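PDB 4ZWN: monoglyceride lipase from Saccharomyces cerevisiae, which hydrolyses monoacylglycerols to free fatty acids and glycerol, preferring monounsaturated substrates, and also takes part in the breakdown of fatty acid ethyl esters. Local coordinates for residues Ala189-Thr203 with Pro228-Met240. The protein carries 2 engineered substitutions. Residues are numbered along the deposited sequence; the frame is centred on the assembly and turned at random.
Sequences APLLAKFSPRVRIDT and PLYGSFRQIHDFM. Engineered in segment 189-203: Ser196 (natural residue Leu).
Phe233 is clamped between Ala189 and Val199 in what is probably the cap of this alpha/beta hydrolase, beside a two-stranded antiparallel ribbon formed by 200-201 and 231-232. Its ring takes a CH-pi contact on each face: Ala189 CB lies 3.9 Å from the centroid on one side, Val199 CG1 3.9 Å from it on the other. Val199 brings that methyl over the ring by holding CG1 anti to its backbone N (chi1 167°). Ile201 CG2 meets the ring edge in plane and also touches Ile236 CD1. Replacing Phe233 with an alanine would probably open a gap between Ala189 and Val199 and leave Ile201 CG2 without its aromatic neighbour.

The backbone fixes the same residue: Phe233 N donates to Val199 O at 3.0 Å, while the ribbon closes through reciprocal bonds between Ile201 and Gly231. Ser232 is the N-cap of helix 233-248, its OG accepting from Gln235 N and also bonded to Gly109 O. On the next turn, Pro190 packs its CG against Met240 CG (3.9 Å) and its CB on His237, while Pro190 O sits at the edge of the imidazole, near its plane, 3.1 Å from His237 CD2. Arg234 N uses an in-plane lone pair of Pro197 O (3.1 Å), and the guanidinium has Ala193 CB over one face. Arg234 and His237 are tied together within their own helix by Asp238, whose OD1 accepts from His237 ND1 nearly along its C-O axis and from Arg234 NH1 on the syn side, the latter a salt bridge of 2.8 Å.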
ATOM      1  N   ALA A 189      16.067  13.794  -6.950  1.00 37.53           N
ATOM      2  CA  ALA A 189      14.970  13.693  -7.915  1.00 35.40           C
ATOM      3  C   ALA A 189      13.770  14.597  -7.588  1.00 36.27           C
ATOM      4  O   ALA A 189      13.270  15.278  -8.480  1.00 35.09           O
ATOM      5  CB  ALA A 189      14.517  12.239  -8.050  1.00 36.11           C
ATOM      6  N   PRO A 190      13.297  14.611  -6.322  1.00 38.80           N
ATOM      7  CA  PRO A 190      12.211  15.560  -6.043  1.00 36.48           C
ATOM      8  C   PRO A 190      12.669  17.007  -6.167  1.00 37.44           C
ATOM      9  O   PRO A 190      11.889  17.871  -6.562  1.00 42.43           O
ATOM     10  CB  PRO A 190      11.820  15.237  -4.596  1.00 34.25           C
ATOM     11  CG  PRO A 190      12.288  13.842  -4.377  1.00 36.28           C
ATOM     12  CD  PRO A 190      13.554  13.736  -5.165  1.00 35.08           C
ATOM     13  N   LEU A 191      13.932  17.259  -5.837  1.00 36.79           N
ATOM     14  CA  LEU A 191      14.503  18.599  -5.919  1.00 41.87           C
ATOM     15  C   LEU A 191      14.545  19.120  -7.353  1.00 40.88           C
ATOM     16  O   LEU A 191      14.433  20.324  -7.586  1.00 42.47           O
ATOM     17  CB  LEU A 191      15.912  18.610  -5.324  1.00 41.17           C
ATOM     18  CG  LEU A 191      16.094  19.105  -3.888  1.00 45.02           C
ATOM     19  CD1 LEU A 191      15.017  18.568  -2.962  1.00 42.85           C
ATOM     20  CD2 LEU A 191      17.471  18.705  -3.386  1.00 44.72           C
ATOM     21  N   LEU A 192      14.703  18.206  -8.308  1.00 36.16           N
ATOM     22  CA  LEU A 192      14.820  18.572  -9.723  1.00 41.37           C
ATOM     23  C   LEU A 192      13.546  18.295 -10.515  1.00 40.98           C
ATOM     24  O   LEU A 192      13.527  18.456 -11.733  1.00 33.82           O
ATOM     25  CB  LEU A 192      15.989  17.827 -10.373  1.00 33.68           C
ATOM     26  CG  LEU A 192      17.400  18.157  -9.884  1.00 32.53           C
ATOM     27  CD1 LEU A 192      18.448  17.366 -10.654  1.00 43.00           C
ATOM     28  CD2 LEU A 192      17.662  19.642  -9.999  1.00 32.86           C
ATOM     29  N   ALA A 193      12.488  17.892  -9.818  1.00 34.65           N
ATOM     30  CA  ALA A 193      11.242  17.478 -10.463  1.00 37.30           C
ATOM     31  C   ALA A 193      10.608  18.583 -11.309  1.00 39.47           C
ATOM     32  O   ALA A 193      10.372  18.387 -12.494  1.00 42.13           O
ATOM     33  CB  ALA A 193      10.258  16.996  -9.424  1.00 37.32           C
ATOM     34  N   LYS A 194      10.323  19.731 -10.698  1.00 40.22           N
ATOM     35  CA  LYS A 194       9.727  20.864 -11.407  1.00 48.71           C
ATOM     36  C   LYS A 194      10.436  21.147 -12.739  1.00 51.37           C
ATOM     37  O   LYS A 194       9.789  21.219 -13.785  1.00 51.62           O
ATOM     38  CB  LYS A 194       9.744  22.111 -10.517  1.00 52.07           C
ATOM     39  CG  LYS A 194       8.364  22.605 -10.092  1.00 60.80           C
ATOM     40  CD  LYS A 194       7.681  23.411 -11.192  1.00 61.73           C
ATOM     41  CE  LYS A 194       6.407  24.061 -10.676  1.00 63.16           C
ATOM     42  NZ  LYS A 194       6.624  24.639  -9.320  1.00 66.22           N
ATOM     43  N   PHE A 195      11.761  21.281 -12.691  1.00 47.99           N
ATOM     44  CA  PHE A 195      12.595  21.548 -13.871  1.00 51.45           C
ATOM     45  C   PHE A 195      12.549  20.399 -14.888  1.00 43.29           C
ATOM     46  O   PHE A 195      12.336  20.621 -16.082  1.00 49.63           O
ATOM     47  CB  PHE A 195      14.049  21.798 -13.426  1.00 55.69           C
ATOM     48  CG  PHE A 195      14.938  22.457 -14.471  1.00 65.31           C
ATOM     49  CD1 PHE A 195      15.404  23.750 -14.275  1.00 65.36           C
ATOM     50  CD2 PHE A 195      15.343  21.778 -15.615  1.00 65.17           C
ATOM     51  CE1 PHE A 195      16.235  24.360 -15.205  1.00 75.05           C
ATOM     52  CE2 PHE A 195      16.170  22.386 -16.552  1.00 63.05           C
ATOM     53  CZ  PHE A 195      16.616  23.676 -16.346  1.00 70.54           C
ATOM     54  N   SER A 196      12.778  19.179 -14.405  1.00 41.67           N
ATOM     55  CA  SER A 196      12.890  17.997 -15.260  1.00 36.67           C
ATOM     56  C   SER A 196      11.954  16.869 -14.813  1.00 41.49           C
ATOM     57  O   SER A 196      12.407  15.859 -14.269  1.00 43.92           O
ATOM     58  CB  SER A 196      14.331  17.487 -15.263  1.00 36.09           C
ATOM     59  OG  SER A 196      15.262  18.554 -15.336  1.00 49.62           O
ATOM     60  N   PRO A 197      10.645  17.031 -15.046  1.00 37.58           N
ATOM     61  CA  PRO A 197       9.653  16.101 -14.493  1.00 36.63           C
ATOM     62  C   PRO A 197       9.639  14.726 -15.152  1.00 40.27           C
ATOM     63  O   PRO A 197       9.417  13.733 -14.458  1.00 41.24           O
ATOM     64  CB  PRO A 197       8.326  16.827 -14.739  1.00 36.09           C
ATOM     65  CG  PRO A 197       8.586  17.696 -15.916  1.00 29.73           C
ATOM     66  CD  PRO A 197      10.016  18.136 -15.790  1.00 38.29           C
ATOM     67  N   ARG A 198       9.876  14.658 -16.458  1.00 40.55           N
ATOM     68  CA  ARG A 198       9.715  13.397 -17.173  1.00 38.07           C
ATOM     69  C   ARG A 198      10.980  12.548 -17.203  1.00 34.11           C
ATOM     70  O   ARG A 198      10.985  11.463 -17.777  1.00 33.79           O
ATOM     71  CB  ARG A 198       9.232  13.666 -18.595  1.00 42.31           C
ATOM     72  CG  ARG A 198       7.764  14.059 -18.674  1.00 49.32           C
ATOM     73  CD  ARG A 198       7.467  14.660 -20.024  1.00 60.48           C
ATOM     74  NE  ARG A 198       8.485  15.646 -20.365  1.00 64.27           N
ATOM     75  CZ  ARG A 198       8.496  16.360 -21.484  1.00 76.14           C
ATOM     76  NH1 ARG A 198       7.535  16.206 -22.386  1.00 77.05           N
ATOM     77  NH2 ARG A 198       9.472  17.232 -21.699  1.00 77.10           N
ATOM     78  N   VAL A 199      12.051  13.032 -16.585  1.00 30.12           N
ATOM     79  CA  VAL A 199      13.249  12.215 -16.445  1.00 34.68           C
ATOM     80  C   VAL A 199      12.935  10.993 -15.584  1.00 36.09           C
ATOM     81  O   VAL A 199      12.504  11.120 -14.439  1.00 37.35           O
ATOM     82  CB  VAL A 199      14.415  13.003 -15.827  1.00 32.74           C
ATOM     83  CG1 VAL A 199      15.521  12.059 -15.391  1.00 28.32           C
ATOM     84  CG2 VAL A 199      14.942  14.028 -16.820  1.00 27.82           C
ATOM     85  N   ARG A 200      13.131   9.810 -16.150  1.00 35.50           N
ATOM     86  CA  ARG A 200      12.830   8.576 -15.441  1.00 37.90           C
ATOM     87  C   ARG A 200      14.110   7.936 -14.922  1.00 42.20           C
ATOM     88  O   ARG A 200      15.168   8.059 -15.539  1.00 42.41           O
ATOM     89  CB  ARG A 200      12.056   7.619 -16.353  1.00 44.08           C
ATOM     90  CG  ARG A 200      10.598   8.037 -16.529  1.00 45.66           C
ATOM     91  CD  ARG A 200       9.969   7.510 -17.806  1.00 49.13           C
ATOM     92  NE  ARG A 200       9.922   6.054 -17.848  1.00 47.16           N
ATOM     93  CZ  ARG A 200      10.752   5.308 -18.567  1.00 55.42           C
ATOM     94  NH1 ARG A 200      11.692   5.886 -19.304  1.00 58.94           N
ATOM     95  NH2 ARG A 200      10.640   3.988 -18.550  1.00 54.25           N
ATOM     96  N   ILE A 201      14.018   7.266 -13.777  1.00 42.89           N
ATOM     97  CA  ILE A 201      15.215   6.777 -13.110  1.00 40.23           C
ATOM     98  C   ILE A 201      14.991   5.461 -12.358  1.00 37.47           C
ATOM     99  O   ILE A 201      13.911   5.206 -11.826  1.00 39.97           O
ATOM    100  CB  ILE A 201      15.764   7.854 -12.145  1.00 37.86           C
ATOM    101  CG1 ILE A 201      17.213   7.557 -11.780  1.00 42.84           C
ATOM    102  CG2 ILE A 201      14.892   7.989 -10.900  1.00 39.07           C
ATOM    103  CD1 ILE A 201      17.940   8.757 -11.269  1.00 48.13           C
ATOM    104  N   ASP A 202      16.025   4.624 -12.348  1.00 37.35           N
ATOM    105  CA  ASP A 202      15.998   3.326 -11.680  1.00 40.40           C
ATOM    106  C   ASP A 202      17.084   3.272 -10.611  1.00 38.82           C
ATOM    107  O   ASP A 202      18.272   3.206 -10.923  1.00 39.21           O
ATOM    108  CB  ASP A 202      16.183   2.196 -12.700  1.00 45.20           C
ATOM    109  CG  ASP A 202      16.193   0.816 -12.061  1.00 50.08           C
ATOM    110  OD1 ASP A 202      15.710   0.669 -10.917  1.00 49.82           O
ATOM    111  OD2 ASP A 202      16.679  -0.132 -12.713  1.00 58.78           O
ATOM    112  N   THR A 203      16.669   3.304  -9.349  1.00 44.08           N
ATOM    113  CA  THR A 203      17.609   3.395  -8.238  1.00 43.14           C
ATOM    114  C   THR A 203      18.018   2.024  -7.715  1.00 43.28           C
ATOM    115  O   THR A 203      18.922   1.911  -6.889  1.00 45.98           O
ATOM    116  CB  THR A 203      17.021   4.213  -7.079  1.00 44.77           C
ATOM    117  OG1 THR A 203      15.852   3.556  -6.571  1.00 54.01           O
ATOM    118  CG2 THR A 203      16.652   5.603  -7.560  1.00 43.80           C
ATOM    119  N   PRO A 228      13.575  -4.151 -14.415  1.00 57.92           N
ATOM    120  CA  PRO A 228      13.993  -2.914 -13.748  1.00 57.15           C
ATOM    121  C   PRO A 228      12.813  -2.082 -13.258  1.00 54.52           C
ATOM    122  O   PRO A 228      11.687  -2.266 -13.716  1.00 53.06           O
ATOM    123  CB  PRO A 228      14.764  -2.175 -14.842  1.00 54.56           C
ATOM    124  CG  PRO A 228      14.113  -2.618 -16.099  1.00 58.48           C
ATOM    125  CD  PRO A 228      13.708  -4.052 -15.881  1.00 64.37           C
ATOM    126  N   LEU A 229      13.082  -1.170 -12.331  1.00 55.74           N
ATOM    127  CA  LEU A 229      12.045  -0.326 -11.757  1.00 52.17           C
ATOM    128  C   LEU A 229      12.265   1.146 -12.097  1.00 51.46           C
ATOM    129  O   LEU A 229      13.163   1.789 -11.556  1.00 48.38           O
ATOM    130  CB  LEU A 229      11.996  -0.515 -10.240  1.00 49.40           C
ATOM    131  CG  LEU A 229      11.131   0.480  -9.466  1.00 52.94           C
ATOM    132  CD1 LEU A 229       9.712   0.507 -10.023  1.00 40.82           C
ATOM    133  CD2 LEU A 229      11.139   0.141  -7.981  1.00 47.93           C
ATOM    134  N   TYR A 230      11.432   1.679 -12.988  1.00 46.71           N
ATOM    135  CA  TYR A 230      11.556   3.074 -13.398  1.00 45.75           C
ATOM    136  C   TYR A 230      10.526   3.971 -12.725  1.00 43.90           C
ATOM    137  O   TYR A 230       9.351   3.619 -12.617  1.00 43.31           O
ATOM    138  CB  TYR A 230      11.427   3.202 -14.917  1.00 47.51           C
ATOM    139  CG  TYR A 230      12.419   2.364 -15.684  1.00 51.83           C
ATOM    140  CD1 TYR A 230      13.769   2.693 -15.699  1.00 47.88           C
ATOM    141  CD2 TYR A 230      12.007   1.244 -16.394  1.00 55.71           C
ATOM    142  CE1 TYR A 230      14.681   1.927 -16.396  1.00 52.59           C
ATOM    143  CE2 TYR A 230      12.909   0.474 -17.096  1.00 61.86           C
ATOM    144  CZ  TYR A 230      14.246   0.819 -17.095  1.00 62.76           C
ATOM    145  OH  TYR A 230      15.147   0.050 -17.795  1.00 63.01           O
ATOM    146  N   GLY A 231      10.981   5.137 -12.278  1.00 39.14           N
ATOM    147  CA  GLY A 231      10.096   6.152 -11.743  1.00 33.44           C
ATOM    148  C   GLY A 231      10.478   7.526 -12.261  1.00 38.24           C
ATOM    149  O   GLY A 231      11.662   7.851 -12.348  1.00 43.65           O
ATOM    150  N   SER A 232       9.481   8.333 -12.615  1.00 29.46           N
ATOM    151  CA  SER A 232       9.738   9.685 -13.097  1.00 35.02           C
ATOM    152  C   SER A 232       9.969  10.631 -11.927  1.00 35.80           C
ATOM    153  O   SER A 232       9.494  10.378 -10.822  1.00 36.66           O
ATOM    154  CB  SER A 232       8.576  10.190 -13.950  1.00 33.39           C
ATOM    155  OG  SER A 232       7.455  10.497 -13.140  1.00 34.76           O
ATOM    156  N   PHE A 233      10.695  11.719 -12.172  1.00 38.02           N
ATOM    157  CA  PHE A 233      10.936  12.719 -11.138  1.00 34.71           C
ATOM    158  C   PHE A 233       9.615  13.275 -10.610  1.00 33.48           C
ATOM    159  O   PHE A 233       9.478  13.536  -9.415  1.00 30.11           O
ATOM    160  CB  PHE A 233      11.813  13.861 -11.667  1.00 35.72           C
ATOM    161  CG  PHE A 233      13.278  13.523 -11.743  1.00 38.87           C
ATOM    162  CD1 PHE A 233      13.720  12.230 -11.523  1.00 34.32           C
ATOM    163  CD2 PHE A 233      14.216  14.507 -12.023  1.00 35.76           C
ATOM    164  CE1 PHE A 233      15.065  11.920 -11.592  1.00 34.74           C
ATOM    165  CE2 PHE A 233      15.562  14.204 -12.089  1.00 34.25           C
ATOM    166  CZ  PHE A 233      15.987  12.909 -11.872  1.00 27.85           C
ATOM    167  N   ARG A 234       8.646  13.445 -11.504  1.00 30.51           N
ATOM    168  CA  ARG A 234       7.340  13.971 -11.122  1.00 36.84           C
ATOM    169  C   ARG A 234       6.646  13.002 -10.174  1.00 34.12           C
ATOM    170  O   ARG A 234       6.126  13.408  -9.137  1.00 32.46           O
ATOM    171  CB  ARG A 234       6.480  14.242 -12.363  1.00 24.85           C
ATOM    172  CG  ARG A 234       5.065  14.773 -12.092  1.00 29.25           C
ATOM    173  CD  ARG A 234       4.994  15.759 -10.925  1.00 33.59           C
ATOM    174  NE  ARG A 234       5.767  16.980 -11.132  1.00 37.00           N
ATOM    175  CZ  ARG A 234       6.087  17.825 -10.155  1.00 44.51           C
ATOM    176  NH1 ARG A 234       5.706  17.574  -8.908  1.00 42.35           N
ATOM    177  NH2 ARG A 234       6.790  18.917 -10.419  1.00 47.59           N
ATOM    178  N   GLN A 235       6.653  11.722 -10.531  1.00 34.63           N
ATOM    179  CA  GLN A 235       6.070  10.685  -9.689  1.00 30.39           C
ATOM    180  C   GLN A 235       6.739  10.648  -8.319  1.00 38.66           C
ATOM    181  O   GLN A 235       6.067  10.679  -7.285  1.00 37.59           O
ATOM    182  CB  GLN A 235       6.188   9.315 -10.358  1.00 33.52           C
ATOM    183  CG  GLN A 235       5.713   8.165  -9.484  1.00 35.05           C
ATOM    184  CD  GLN A 235       6.136   6.806 -10.012  1.00 34.33           C
ATOM    185  OE1 GLN A 235       7.224   6.654 -10.559  1.00 36.16           O
ATOM    186  NE2 GLN A 235       5.274   5.810  -9.846  1.00 34.13           N
ATOM    187  N   ILE A 236       8.068  10.587  -8.328  1.00 32.51           N
ATOM    188  CA  ILE A 236       8.847  10.477  -7.102  1.00 32.54           C
ATOM    189  C   ILE A 236       8.645  11.683  -6.181  1.00 38.99           C
ATOM    190  O   ILE A 236       8.414  11.522  -4.982  1.00 36.63           O
ATOM    191  CB  ILE A 236      10.343  10.307  -7.418  1.00 32.18           C
ATOM    192  CG1 ILE A 236      10.560   9.012  -8.202  1.00 32.98           C
ATOM    193  CG2 ILE A 236      11.165  10.293  -6.141  1.00 30.47           C
ATOM    194  CD1 ILE A 236      11.949   8.861  -8.765  1.00 28.82           C
ATOM    195  N   HIS A 237       8.720  12.883  -6.746  1.00 32.50           N
ATOM    196  CA  HIS A 237       8.494  14.107  -5.985  1.00 33.03           C
ATOM    197  C   HIS A 237       7.140  14.092  -5.293  1.00 35.24           C
ATOM    198  O   HIS A 237       7.015  14.484  -4.133  1.00 30.09           O
ATOM    199  CB  HIS A 237       8.585  15.329  -6.898  1.00 31.59           C
ATOM    200  CG  HIS A 237       8.194  16.617  -6.236  1.00 33.18           C
ATOM    201  ND1 HIS A 237       6.882  17.026  -6.117  1.00 29.63           N
ATOM    202  CD2 HIS A 237       8.944  17.592  -5.670  1.00 27.57           C
ATOM    203  CE1 HIS A 237       6.842  18.193  -5.500  1.00 30.81           C
ATOM    204  NE2 HIS A 237       8.081  18.559  -5.219  1.00 30.26           N
ATOM    205  N   ASP A 238       6.131  13.632  -6.019  1.00 30.10           N
ATOM    206  CA  ASP A 238       4.763  13.721  -5.545  1.00 29.97           C
ATOM    207  C   ASP A 238       4.477  12.799  -4.365  1.00 34.89           C
ATOM    208  O   ASP A 238       3.751  13.187  -3.449  1.00 33.41           O
ATOM    209  CB  ASP A 238       3.797  13.444  -6.694  1.00 31.71           C
ATOM    210  CG  ASP A 238       3.650  14.636  -7.615  1.00 34.55           C
ATOM    211  OD1 ASP A 238       4.418  15.605  -7.439  1.00 36.93           O
ATOM    212  OD2 ASP A 238       2.779  14.613  -8.510  1.00 37.23           O
ATOM    213  N   PHE A 239       5.041  11.594  -4.354  1.00 30.12           N
ATOM    214  CA  PHE A 239       4.797  10.743  -3.196  1.00 35.84           C
ATOM    215  C   PHE A 239       5.806  11.032  -2.083  1.00 33.48           C
ATOM    216  O   PHE A 239       5.564  10.696  -0.927  1.00 33.15           O
ATOM    217  CB  PHE A 239       4.770   9.242  -3.567  1.00 34.31           C
ATOM    218  CG  PHE A 239       6.044   8.693  -4.174  1.00 28.32           C
ATOM    219  CD1 PHE A 239       7.224   8.642  -3.454  1.00 31.85           C
ATOM    220  CD2 PHE A 239       6.023   8.133  -5.439  1.00 33.75           C
ATOM    221  CE1 PHE A 239       8.370   8.104  -4.002  1.00 35.18           C
ATOM    222  CE2 PHE A 239       7.165   7.585  -5.992  1.00 35.41           C
ATOM    223  CZ  PHE A 239       8.340   7.572  -5.273  1.00 35.15           C
ATOM    224  N   MET A 240       6.923  11.668  -2.423  1.00 34.80           N
ATOM    225  CA  MET A 240       7.860  12.107  -1.393  1.00 33.20           C
ATOM    226  C   MET A 240       7.245  13.265  -0.623  1.00 31.47           C
ATOM    227  O   MET A 240       7.282  13.293   0.609  1.00 32.39           O
ATOM    228  CB  MET A 240       9.203  12.520  -1.999  1.00 36.52           C
ATOM    229  CG  MET A 240      10.080  11.355  -2.433  1.00 33.78           C
ATOM    230  SD  MET A 240      10.769  10.439  -1.048  1.00 40.16           S
ATOM    231  CE  MET A 240      11.771  11.711  -0.280  1.00 35.36           C
TER
HETATM  232  O   HOH W   1      13.979   3.228  -8.899  1.00 42.42           O